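Local coordinates for protein catalase-3 (Neurospora crassa, PDB 4AJ9) that breaks down hydrogen peroxide to oxygen and water with a heme cofactor, and carries the extra C-terminal domain of the long catalases, at residues C[532-537]-C[585-590]; C[539-544]-C[594-599]; C[575-580]-C[610-615]; C[579-584]-C[621-626]; C[625-630]-C[647-652]. All coordinates share one frame; numbering follows the deposited sequence.

All five contacts belong to the C-terminal domain of this long catalase, away from the annotated heme site, and illustrate how a parallel alpha/beta domain is built. Contact 1 pairs the two central strands of the sheet, and contact 5, its centre about 10 Å away, adds the last pair on one side; strands 587-590 and 627-630 join them. Contact 2 links the loops that leave the central strands, its centre about 16 Å from that of contact 1. Contacts 3 and 4, whose centres are about 11 Å apart, fix the two ends of helix 612-622 to residues 575-584; both also touch a second subunit. Contact 4 shares Lys625 and Pro626 with contact 5.

Contact 1: C[532-537]-C[585-590]; sequences LRVGVL and FDAVVV
The ring of Phe585 lies flat against the backbone of Gly535: Gly535 CA stands 3.6 Å from the ring centroid, close to the ring normal, in a CH-pi contact. Arg533 CB comes to the edge of the same ring, near its plane. Glycine, having no side chain, lets the aromatic face settle directly onto the strand. A second flat group, the Asp586 carboxylate, takes Arg533 N on the anti lone pair of OD2 at 2.8 Å, while Leu532 CD2 crosses beside it, 3.6 Å from Asp586 OD2. With chi1 at -59°, CG of Asp586 sits beside its own backbone N, which brings the acid up to the start of strand 533-537. Asp586 OD1 turns instead to a salt bridge with Arg201, and the extended chain of Arg533 carries its guanidinium off to Asp261. Here the loop joins the ladder, for Arg533 O accepts from both Asp586 N (2.8 Å) and Ala587 N (3.1 Å).

From this point the parallel ladder runs on. Gly535 N donates to Ala587 O, and the bond from Val589 N to Gly535 O, 2.9 Å, is nearly straight at 173°. On the Leu537 and Val588 face the aliphatic groups touch: Leu537 CD1 meets Val588 CG1 at 3.7 Å.

Strand 561-566 hydrogen-bonds to the far edge of strand 533-537. The Val534, Ala587 and Val589 face of the pair is covered by helix 654-667 through contacts of the last two residues, whereas Leu537, Val588 and Val590 pack on helix 612-622.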
# COMPACT_ATOMS: atom_id res chain seq x y z
N LEU C 532 27.39 27.42 22.20
CA LEU C 532 27.56 28.38 21.11
C LEU C 532 28.95 28.21 20.48
O LEU C 532 29.89 27.73 21.12
CB LEU C 532 27.29 29.82 21.55
CG LEU C 532 25.86 30.09 22.02
CD1 LEU C 532 25.62 31.58 22.16
CD2 LEU C 532 24.83 29.47 21.08
N ARG C 533 29.06 28.62 19.22
CA ARG C 533 30.18 28.21 18.39
C ARG C 533 31.09 29.38 18.04
O ARG C 533 30.63 30.44 17.63
CB ARG C 533 29.65 27.56 17.10
CG ARG C 533 28.90 26.25 17.36
CD ARG C 533 27.85 25.94 16.28
NE ARG C 533 27.12 24.70 16.56
CZ ARG C 533 27.48 23.50 16.10
NH1 ARG C 533 28.56 23.37 15.35
NH2 ARG C 533 26.75 22.43 16.41
N VAL C 534 32.39 29.17 18.19
CA VAL C 534 33.36 30.20 17.86
C VAL C 534 34.29 29.69 16.77
O VAL C 534 34.90 28.63 16.91
CB VAL C 534 34.18 30.59 19.10
CG1 VAL C 534 35.15 31.72 18.77
CG2 VAL C 534 33.25 30.99 20.23
N GLY C 535 34.35 30.42 15.66
CA GLY C 535 35.31 30.12 14.62
C GLY C 535 36.56 30.95 14.85
O GLY C 535 36.52 32.18 14.81
N VAL C 536 37.68 30.28 15.10
CA VAL C 536 38.94 30.99 15.25
C VAL C 536 39.72 30.91 13.93
O VAL C 536 40.14 29.83 13.52
CB VAL C 536 39.78 30.38 16.36
CG1 VAL C 536 41.10 31.12 16.49
CG2 VAL C 536 39.01 30.41 17.67
N LEU C 537 39.87 32.06 13.27
CA LEU C 537 40.60 32.14 12.01
C LEU C 537 42.10 32.23 12.26
O LEU C 537 42.59 33.22 12.81
CB LEU C 537 40.14 33.37 11.23
CG LEU C 537 38.62 33.53 11.13
CD1 LEU C 537 38.23 34.59 10.10
CD2 LEU C 537 38.00 32.19 10.78
N PHE C 585 29.12 29.63 12.68
CA PHE C 585 29.59 30.12 13.97
C PHE C 585 28.73 31.24 14.52
O PHE C 585 28.06 31.95 13.78
CB PHE C 585 31.04 30.60 13.86
CG PHE C 585 31.94 29.62 13.16
CD1 PHE C 585 32.21 28.39 13.73
CD2 PHE C 585 32.47 29.92 11.92
CE1 PHE C 585 33.02 27.49 13.08
CE2 PHE C 585 33.29 29.02 11.28
CZ PHE C 585 33.55 27.80 11.85
N ASP C 586 28.76 31.38 15.84
CA ASP C 586 28.03 32.44 16.50
C ASP C 586 28.96 33.63 16.77
O ASP C 586 28.50 34.74 17.01
CB ASP C 586 27.40 31.92 17.79
CG ASP C 586 26.45 30.77 17.53
OD1 ASP C 586 25.42 31.02 16.87
OD2 ASP C 586 26.72 29.63 17.99
N ALA C 587 30.26 33.37 16.70
CA ALA C 587 31.27 34.43 16.84
C ALA C 587 32.50 34.09 15.99
O ALA C 587 32.80 32.92 15.77
CB ALA C 587 31.66 34.60 18.32
N VAL C 588 33.19 35.11 15.49
CA VAL C 588 34.38 34.90 14.66
C VAL C 588 35.57 35.67 15.23
O VAL C 588 35.51 36.88 15.42
CB VAL C 588 34.13 35.32 13.21
CG1 VAL C 588 35.40 35.16 12.38
CG2 VAL C 588 33.01 34.50 12.62
N VAL C 589 36.66 34.96 15.51
CA VAL C 589 37.83 35.60 16.10
C VAL C 589 39.10 35.30 15.31
O VAL C 589 39.43 34.15 15.06
CB VAL C 589 38.03 35.19 17.57
CG1 VAL C 589 36.91 35.75 18.43
CG2 VAL C 589 38.09 33.67 17.70
N VAL C 590 39.79 36.36 14.91
CA VAL C 590 41.05 36.21 14.18
C VAL C 590 42.17 36.04 15.20
O VAL C 590 42.35 36.90 16.07
CB VAL C 590 41.30 37.39 13.25
CG1 VAL C 590 42.43 37.06 12.27
CG2 VAL C 590 40.04 37.72 12.49

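Contact 2: C[539-544]-C[594-599]; sequences TTKGGS and AERVFS
This is a loop-to-loop contact, part polar and part apolar, between the loops that leave the two central strands of the parallel sheet. Thr539 and Arg596 carry it, their side chains crossing at about a right angle. Arg596 NH1 donates to Thr539 OG1 at 3.0 Å, and the hydroxyl lies only 6° out of the guanidinium plane, at its edge. Thr539 OG1 can meet it because it stands opposite its own backbone N (chi1 177°); this turn also brings CG2 to within 3.9 Å of Ala594 CA. The same hydroxyl is hydrogen-bonded to Glu567, whose carboxylate forms a long, weak ion pair with Arg596 and may offset the positive charge gathered here.

Lys541 folds over the guanidinium: its CG lies above one face, 3.5 Å from Arg596 CZ. The like charges of the two residues come close without bonding, and a shared water probably eases this, accepting from Arg596 NH2 at 2.8 Å and more weakly from Lys541 NZ.

Gly543 holds the N-cap position of helix 544-557, while residues 594-597 form a 3-10 turn. Two loops diverging from adjacent carboxyl ends, one into each half of the sheet, mark the topological switch point of a doubly wound alpha/beta fold.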
# COMPACT_ATOMS: atom_id res chain seq x y z
N THR C 539 46.30 30.42 10.94
CA THR C 539 47.15 30.15 9.78
C THR C 539 48.21 29.12 10.15
O THR C 539 48.59 29.02 11.31
CB THR C 539 47.80 31.44 9.23
OG1 THR C 539 48.68 31.12 8.15
CG2 THR C 539 48.58 32.17 10.33
N THR C 540 48.67 28.35 9.16
CA THR C 540 49.68 27.33 9.42
C THR C 540 51.08 27.93 9.53
O THR C 540 52.01 27.28 10.02
CB THR C 540 49.66 26.21 8.35
OG1 THR C 540 49.88 26.77 7.05
CG2 THR C 540 48.32 25.49 8.36
N LYS C 541 51.23 29.17 9.08
CA LYS C 541 52.51 29.86 9.09
C LYS C 541 52.71 30.61 10.39
O LYS C 541 51.76 31.18 10.93
CB LYS C 541 52.60 30.84 7.93
CG LYS C 541 52.13 30.30 6.59
CD LYS C 541 52.83 29.01 6.22
CE LYS C 541 52.81 28.81 4.71
NZ LYS C 541 51.70 29.58 4.06
N GLY C 542 53.94 30.63 10.89
CA GLY C 542 54.26 31.38 12.10
C GLY C 542 53.74 30.71 13.35
O GLY C 542 53.50 29.51 13.37
N GLY C 543 53.57 31.50 14.41
CA GLY C 543 53.16 30.95 15.69
C GLY C 543 51.67 31.03 15.97
O GLY C 543 51.22 30.67 17.06
N SER C 544 50.91 31.47 14.98
CA SER C 544 49.47 31.67 15.13
C SER C 544 48.72 30.44 15.67
O SER C 544 47.89 30.55 16.57
CB SER C 544 48.84 32.12 13.80
OG SER C 544 47.48 32.46 13.97
N ALA C 594 47.17 35.72 12.02
CA ALA C 594 46.33 35.30 10.90
C ALA C 594 46.02 36.46 9.96
O ALA C 594 45.47 36.25 8.88
CB ALA C 594 45.04 34.67 11.41
N GLU C 595 46.37 37.68 10.36
CA GLU C 595 46.16 38.84 9.49
C GLU C 595 46.83 38.62 8.13
O GLU C 595 46.44 39.21 7.12
CB GLU C 595 46.68 40.13 10.15
CG GLU C 595 48.17 40.16 10.42
CD GLU C 595 48.54 39.67 11.80
OE1 GLU C 595 47.73 38.96 12.43
OE2 GLU C 595 49.66 40.00 12.26
N ARG C 596 47.83 37.74 8.10
CA ARG C 596 48.54 37.44 6.86
C ARG C 596 47.69 36.81 5.75
O ARG C 596 48.09 36.79 4.59
CB ARG C 596 49.77 36.57 7.14
CG ARG C 596 49.47 35.22 7.78
CD ARG C 596 50.70 34.33 7.72
NE ARG C 596 51.21 34.26 6.35
CZ ARG C 596 50.88 33.32 5.48
NH1 ARG C 596 50.05 32.34 5.83
NH2 ARG C 596 51.39 33.35 4.25
N VAL C 597 46.51 36.29 6.10
CA VAL C 597 45.66 35.67 5.07
C VAL C 597 44.54 36.60 4.65
O VAL C 597 43.68 36.23 3.85
CB VAL C 597 45.10 34.28 5.51
CG1 VAL C 597 46.25 33.35 5.88
CG2 VAL C 597 44.11 34.43 6.66
N PHE C 598 44.57 37.82 5.16
CA PHE C 598 43.59 38.83 4.79
C PHE C 598 44.09 39.79 3.72
O PHE C 598 43.31 40.58 3.18
CB PHE C 598 43.12 39.60 6.03
CG PHE C 598 42.33 38.76 6.98
CD1 PHE C 598 42.96 37.82 7.78
CD2 PHE C 598 40.95 38.87 7.05
CE1 PHE C 598 42.23 37.02 8.64
CE2 PHE C 598 40.22 38.08 7.92
CZ PHE C 598 40.87 37.15 8.71
N SER C 599 45.38 39.72 3.40
CA SER C 599 45.93 40.52 2.30
C SER C 599 47.26 39.96 1.82
O SER C 599 47.90 39.17 2.51
CB SER C 599 46.13 41.98 2.74
OG SER C 599 47.25 42.08 3.60
O HOH W 1 50.91 31.67 2.07

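Contact 3: C[575-580]-C[610-615]; sequences QTYSAA and AGRPSQ
Tyr577 and Arg612 face each other with their CA atoms 6.7 Å apart, where the chain leaving strand 575-576 passes the first turn of helix 612-622 in this doubly wound alpha/beta domain. Residues 577-579 have helical backbone angles, and Thr576 OG1 accepts from Ala579 N in an ST motif that holds the turn. On the other side Gly611, at positive phi, is the N-cap residue, and its O takes the bond from Gln615 N. The turn therefore presents several carbonyl oxygens to the start of the helix.

Arg612 collects them. Its CG lies opposite the backbone N (chi1 174°), and bends at chi2 and chi3 fold the chain back so that NH1 donates to both Tyr577 O and Ser578 O, each at 2.9 Å. Both acceptors lie near the guanidinium plane, yet they are met differently: NH1 is tilted 17° from the carbonyl plane of Tyr577, but stands well above that of Ser578. Tyr577 O also receives Ala580 N, so one oxygen serves the turn and the arginine alike. The two hydrogen bonds from NH1 would restrict the rotation of this buried group.

Alongside, Pro613 CG rests over one face of the Tyr577 ring, 4.0 Å from its centroid and offset toward the rim, a CH-pi contact; the hydroxyl of that tyrosine bonds to Ser538 O. A second subunit packs nearby, with its Glu242 against Arg612 and its Phe466 against Ser578. The remaining amino group, Arg612 NH2, gives a hydrogen bond of 2.9 Å to a water.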
# COMPACT_ATOMS: atom_id res chain seq x y z
N GLN C 575 39.27 22.66 10.89
CA GLN C 575 38.61 22.86 9.60
C GLN C 575 39.48 23.73 8.70
O GLN C 575 40.16 24.63 9.18
CB GLN C 575 37.25 23.54 9.81
CG GLN C 575 36.27 23.43 8.65
CD GLN C 575 34.93 24.08 8.98
OE1 GLN C 575 34.88 25.20 9.50
NE2 GLN C 575 33.84 23.38 8.67
N THR C 576 39.47 23.45 7.40
CA THR C 576 40.20 24.26 6.43
C THR C 576 39.37 25.47 6.04
O THR C 576 38.14 25.45 6.16
CB THR C 576 40.50 23.49 5.13
OG1 THR C 576 39.26 23.12 4.51
CG2 THR C 576 41.32 22.24 5.42
N TYR C 577 40.03 26.51 5.55
CA TYR C 577 39.32 27.67 5.04
C TYR C 577 38.35 27.29 3.95
O TYR C 577 37.26 27.86 3.85
CB TYR C 577 40.29 28.75 4.55
CG TYR C 577 40.79 29.61 5.68
CD1 TYR C 577 39.93 30.48 6.34
CD2 TYR C 577 42.11 29.54 6.11
CE1 TYR C 577 40.37 31.27 7.39
CE2 TYR C 577 42.56 30.32 7.16
CZ TYR C 577 41.69 31.19 7.79
OH TYR C 577 42.14 31.97 8.84
N SER C 578 38.74 26.30 3.14
CA SER C 578 37.91 25.84 2.03
C SER C 578 36.56 25.35 2.53
O SER C 578 35.51 25.66 1.95
CB SER C 578 38.63 24.72 1.25
OG SER C 578 37.85 24.26 0.15
N ALA C 579 36.59 24.61 3.64
CA ALA C 579 35.39 24.01 4.21
C ALA C 579 34.61 24.94 5.14
O ALA C 579 33.51 24.60 5.57
CB ALA C 579 35.75 22.73 4.94
N ALA C 580 35.18 26.11 5.44
CA ALA C 580 34.59 26.98 6.46
C ALA C 580 33.68 28.07 5.91
O ALA C 580 33.84 28.55 4.78
CB ALA C 580 35.68 27.62 7.31
N ALA C 610 39.45 32.45 -3.40
CA ALA C 610 39.94 33.82 -3.24
C ALA C 610 39.09 34.59 -2.22
O ALA C 610 37.87 34.57 -2.28
CB ALA C 610 39.94 34.54 -4.58
N GLY C 611 39.74 35.26 -1.28
CA GLY C 611 39.04 36.10 -0.32
C GLY C 611 38.35 35.42 0.85
O GLY C 611 37.72 36.09 1.67
N ARG C 612 38.48 34.10 0.95
CA ARG C 612 37.71 33.33 1.94
C ARG C 612 37.86 33.79 3.40
O ARG C 612 36.86 34.00 4.08
CB ARG C 612 37.97 31.82 1.79
CG ARG C 612 37.33 30.94 2.87
CD ARG C 612 35.80 31.06 2.94
NE ARG C 612 35.13 30.81 1.66
CZ ARG C 612 34.87 29.61 1.15
NH1 ARG C 612 35.26 28.52 1.80
NH2 ARG C 612 34.23 29.50 -0.01
N PRO C 613 39.10 33.96 3.88
CA PRO C 613 39.24 34.49 5.25
C PRO C 613 38.52 35.83 5.40
O PRO C 613 37.75 36.00 6.35
CB PRO C 613 40.76 34.65 5.41
CG PRO C 613 41.34 33.62 4.46
CD PRO C 613 40.41 33.65 3.27
N SER C 614 38.74 36.75 4.47
CA SER C 614 38.05 38.04 4.49
C SER C 614 36.54 37.91 4.42
O SER C 614 35.82 38.67 5.06
CB SER C 614 38.52 38.93 3.34
OG SER C 614 39.91 39.20 3.43
N GLN C 615 36.04 36.96 3.63
CA GLN C 615 34.60 36.83 3.45
C GLN C 615 33.96 36.37 4.76
O GLN C 615 32.88 36.84 5.13
CB GLN C 615 34.27 35.84 2.33
CG GLN C 615 32.80 35.85 1.91
CD GLN C 615 32.36 37.18 1.35
OE1 GLN C 615 32.90 37.65 0.35
NE2 GLN C 615 31.36 37.80 1.99
O HOH W 2 33.52 26.73 -0.69

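Contact 4: C[579-584]-C[621-626]; sequences AADATA and YRWGKP
Trp623 leaves the end of helix 612-622 with its CB directed toward residues 579-584, at the point where a Schellman motif closed by Gly624 turns the chain into the next strand of the alpha/beta domain. From CB, a chi1 of -64° keeps CG beside the backbone N and directs the six-membered ring to Thr583 and Ala582. Thr583 CG2 sits 3.2 Å from Trp623 CZ3, and Ala582 CB 3.8 Å from it. Thr583 N approaches the same atom at the ring edge, in plane. The next carbon, CH2, lies 3.5 Å from Thr583 CG2, the methyl reaching the ring obliquely.

The surface it meets is shaped by an Asx turn. Asp581 OD2 accepts from Thr583 N at 3.0 Å and from Thr583 OG1 at 2.6 Å, the two donors arriving from opposite faces of the carboxylate plane, which leaves CG2 of Thr583 to face the indole. Helix 241-250 adjoins both partners, touching Thr583 through Leu247 and Trp623 through Glu242.

Lys625 runs beside the same turn, its ammonium satisfied by a salt bridge to Glu243 and a bond to Phe585 O. Its CE passes 3.4 Å from Ala582 O, and a water joins Lys625 NZ to Thr583 O.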
# COMPACT_ATOMS: atom_id res chain seq x y z
N ALA C 579 36.59 24.61 3.64
CA ALA C 579 35.39 24.01 4.21
C ALA C 579 34.61 24.94 5.14
O ALA C 579 33.51 24.60 5.57
CB ALA C 579 35.75 22.73 4.94
N ALA C 580 35.18 26.11 5.44
CA ALA C 580 34.59 26.98 6.46
C ALA C 580 33.68 28.07 5.91
O ALA C 580 33.84 28.55 4.78
CB ALA C 580 35.68 27.62 7.31
N ASP C 581 32.71 28.46 6.73
CA ASP C 581 31.84 29.57 6.40
C ASP C 581 31.37 30.25 7.69
O ASP C 581 31.25 29.60 8.72
CB ASP C 581 30.64 29.09 5.57
CG ASP C 581 29.84 30.23 5.00
OD1 ASP C 581 30.21 30.74 3.92
OD2 ASP C 581 28.84 30.63 5.64
N ALA C 582 31.12 31.55 7.63
CA ALA C 582 30.72 32.28 8.83
C ALA C 582 29.39 31.77 9.40
O ALA C 582 29.15 31.88 10.60
CB ALA C 582 30.62 33.76 8.54
N THR C 583 28.53 31.23 8.53
CA THR C 583 27.21 30.75 8.94
C THR C 583 27.29 29.66 10.01
O THR C 583 26.30 29.40 10.70
CB THR C 583 26.38 30.20 7.75
OG1 THR C 583 27.13 29.20 7.05
CG2 THR C 583 25.97 31.32 6.79
N ALA C 584 28.45 29.02 10.13
CA ALA C 584 28.62 27.90 11.06
C ALA C 584 28.85 28.35 12.50
O ALA C 584 28.79 27.53 13.43
CB ALA C 584 29.76 27.01 10.62
N TYR C 621 30.68 39.90 10.59
CA TYR C 621 30.38 41.28 10.97
C TYR C 621 29.02 41.74 10.46
O TYR C 621 28.22 42.27 11.23
CB TYR C 621 31.46 42.24 10.51
CG TYR C 621 31.10 43.68 10.80
CD1 TYR C 621 31.37 44.26 12.04
CD2 TYR C 621 30.49 44.46 9.83
CE1 TYR C 621 31.03 45.59 12.30
CE2 TYR C 621 30.14 45.77 10.09
CZ TYR C 621 30.42 46.33 11.31
OH TYR C 621 30.06 47.65 11.53
N ARG C 622 28.75 41.55 9.17
CA ARG C 622 27.51 42.04 8.59
C ARG C 622 26.25 41.36 9.14
O ARG C 622 25.17 41.94 9.13
CB ARG C 622 27.52 41.92 7.07
CG ARG C 622 27.49 43.26 6.38
CD ARG C 622 28.87 43.73 6.00
NE ARG C 622 29.21 43.27 4.67
CZ ARG C 622 29.71 44.04 3.70
NH1 ARG C 622 29.92 45.34 3.90
NH2 ARG C 622 29.98 43.51 2.52
N TRP C 623 26.40 40.12 9.58
CA TRP C 623 25.28 39.36 10.12
C TRP C 623 25.11 39.59 11.62
O TRP C 623 24.32 38.90 12.28
CB TRP C 623 25.50 37.87 9.82
CG TRP C 623 25.50 37.60 8.34
CD1 TRP C 623 24.98 38.40 7.36
CD2 TRP C 623 26.02 36.45 7.67
NE1 TRP C 623 25.15 37.82 6.12
CE2 TRP C 623 25.79 36.62 6.29
CE3 TRP C 623 26.67 35.28 8.12
CZ2 TRP C 623 26.18 35.67 5.34
CZ3 TRP C 623 27.07 34.34 7.17
CH2 TRP C 623 26.81 34.54 5.80
N GLY C 624 25.83 40.58 12.15
CA GLY C 624 25.66 41.02 13.52
C GLY C 624 26.32 40.19 14.62
O GLY C 624 26.01 40.36 15.80
N LYS C 625 27.24 39.30 14.25
CA LYS C 625 27.91 38.45 15.22
C LYS C 625 28.99 39.21 16.00
O LYS C 625 29.57 40.17 15.48
CB LYS C 625 28.57 37.24 14.54
CG LYS C 625 27.65 36.40 13.69
CD LYS C 625 28.40 35.22 13.05
CE LYS C 625 27.52 34.50 12.04
NZ LYS C 625 26.31 33.94 12.72
N PRO C 626 29.25 38.79 17.24
CA PRO C 626 30.48 39.24 17.91
C PRO C 626 31.67 38.85 17.05
O PRO C 626 31.79 37.67 16.70
CB PRO C 626 30.51 38.41 19.19
CG PRO C 626 29.13 37.89 19.37
CD PRO C 626 28.48 37.82 18.04
O HOH W 3 24.79 31.19 12.22

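Contact 5: C[625-630]-C[647-652]; sequences KPVAAV and AGVYAG
Pro626 to Ala628 and Gly648 to Tyr650 form the close-knit half of this parallel pair. Val627 is bonded through both its N and its O: the N donates to Gly648 O at 2.9 Å, and the O accepts Tyr650 N, which lies in the carbonyl plane, at 2.9 Å. The chains draw nearest at Ala628 and Tyr650, whose CA atoms are 4.4 Å apart. There Ala628 CB lies at the edge of the tyrosine ring, 3.8 Å from Tyr650 CB, and Pro626 CB also comes near the ring plane, at CE2. With chi1 at -49°, Tyr650 CG stays beside its backbone N, sending the ring back toward the proline. On the other face of the sheet Val627 CG2 meets Val649 CG2, backed by Leu637 of helix 634-639, the helix of this beta-alpha-beta unit. Ala629 N to Tyr650 O, 2.9 Å, carries the ladder past the middle.

Toward Val630 and Gly652 the pair opens. The bond from Gly652 N to Ala629 O stretches to 3.5 Å and is weak; a water bridges them, donating to Ala629 O at 2.9 Å and accepting weakly from Gly652 N.

The chemistry is thus mostly backbone bonding with apolar groups over it, a single water supplementing the weak last bond.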
# COMPACT_ATOMS: atom_id res chain seq x y z
N LYS C 625 27.24 39.30 14.25
CA LYS C 625 27.91 38.45 15.22
C LYS C 625 28.99 39.21 16.00
O LYS C 625 29.57 40.17 15.48
CB LYS C 625 28.57 37.24 14.54
CG LYS C 625 27.65 36.40 13.69
CD LYS C 625 28.40 35.22 13.05
CE LYS C 625 27.52 34.50 12.04
NZ LYS C 625 26.31 33.94 12.72
N PRO C 626 29.25 38.79 17.24
CA PRO C 626 30.48 39.24 17.91
C PRO C 626 31.67 38.85 17.05
O PRO C 626 31.79 37.67 16.70
CB PRO C 626 30.51 38.41 19.19
CG PRO C 626 29.13 37.89 19.37
CD PRO C 626 28.48 37.82 18.04
N VAL C 627 32.51 39.81 16.68
CA VAL C 627 33.75 39.50 15.97
C VAL C 627 34.94 40.08 16.73
O VAL C 627 34.80 41.04 17.50
CB VAL C 627 33.74 39.99 14.51
CG1 VAL C 627 32.57 39.36 13.74
CG2 VAL C 627 33.66 41.52 14.45
N ALA C 628 36.11 39.49 16.54
CA ALA C 628 37.27 39.90 17.33
C ALA C 628 38.60 39.57 16.67
O ALA C 628 38.66 38.86 15.68
CB ALA C 628 37.20 39.27 18.71
N ALA C 629 39.67 40.10 17.25
CA ALA C 629 41.00 39.86 16.73
C ALA C 629 42.02 40.07 17.84
O ALA C 629 41.96 41.07 18.57
CB ALA C 629 41.28 40.80 15.56
N VAL C 630 42.92 39.11 18.00
CA VAL C 630 43.94 39.18 19.04
C VAL C 630 45.21 39.86 18.55
O VAL C 630 45.72 39.56 17.47
CB VAL C 630 44.30 37.79 19.58
CG1 VAL C 630 45.22 37.92 20.79
CG2 VAL C 630 43.05 37.04 19.96
N ALA C 647 30.45 48.33 18.87
CA ALA C 647 29.74 47.36 19.69
C ALA C 647 29.86 45.99 19.01
O ALA C 647 29.67 45.88 17.81
CB ALA C 647 28.29 47.76 19.83
N GLY C 648 30.21 44.97 19.79
CA GLY C 648 30.31 43.62 19.27
C GLY C 648 31.62 43.37 18.54
O GLY C 648 31.78 42.33 17.90
N VAL C 649 32.54 44.32 18.63
CA VAL C 649 33.86 44.15 18.04
C VAL C 649 34.90 44.21 19.15
O VAL C 649 34.91 45.15 19.94
CB VAL C 649 34.17 45.23 16.98
CG1 VAL C 649 35.59 45.05 16.45
CG2 VAL C 649 33.15 45.18 15.84
N TYR C 650 35.76 43.20 19.22
CA TYR C 650 36.71 43.11 20.32
C TYR C 650 38.13 42.98 19.81
O TYR C 650 38.43 42.10 19.01
CB TYR C 650 36.35 41.94 21.23
CG TYR C 650 34.90 41.95 21.60
CD1 TYR C 650 34.43 42.73 22.66
CD2 TYR C 650 33.97 41.23 20.87
CE1 TYR C 650 33.10 42.75 22.99
CE2 TYR C 650 32.64 41.25 21.18
CZ TYR C 650 32.20 42.01 22.24
OH TYR C 650 30.86 42.02 22.55
N ALA C 651 38.99 43.86 20.28
CA ALA C 651 40.39 43.84 19.87
C ALA C 651 41.24 44.07 21.10
O ALA C 651 40.87 44.86 21.97
CB ALA C 651 40.66 44.92 18.83
N GLY C 652 42.35 43.36 21.18
CA GLY C 652 43.24 43.48 22.32
C GLY C 652 43.98 42.18 22.55
O GLY C 652 44.15 41.38 21.63
O HOH W 4 43.65 43.48 18.39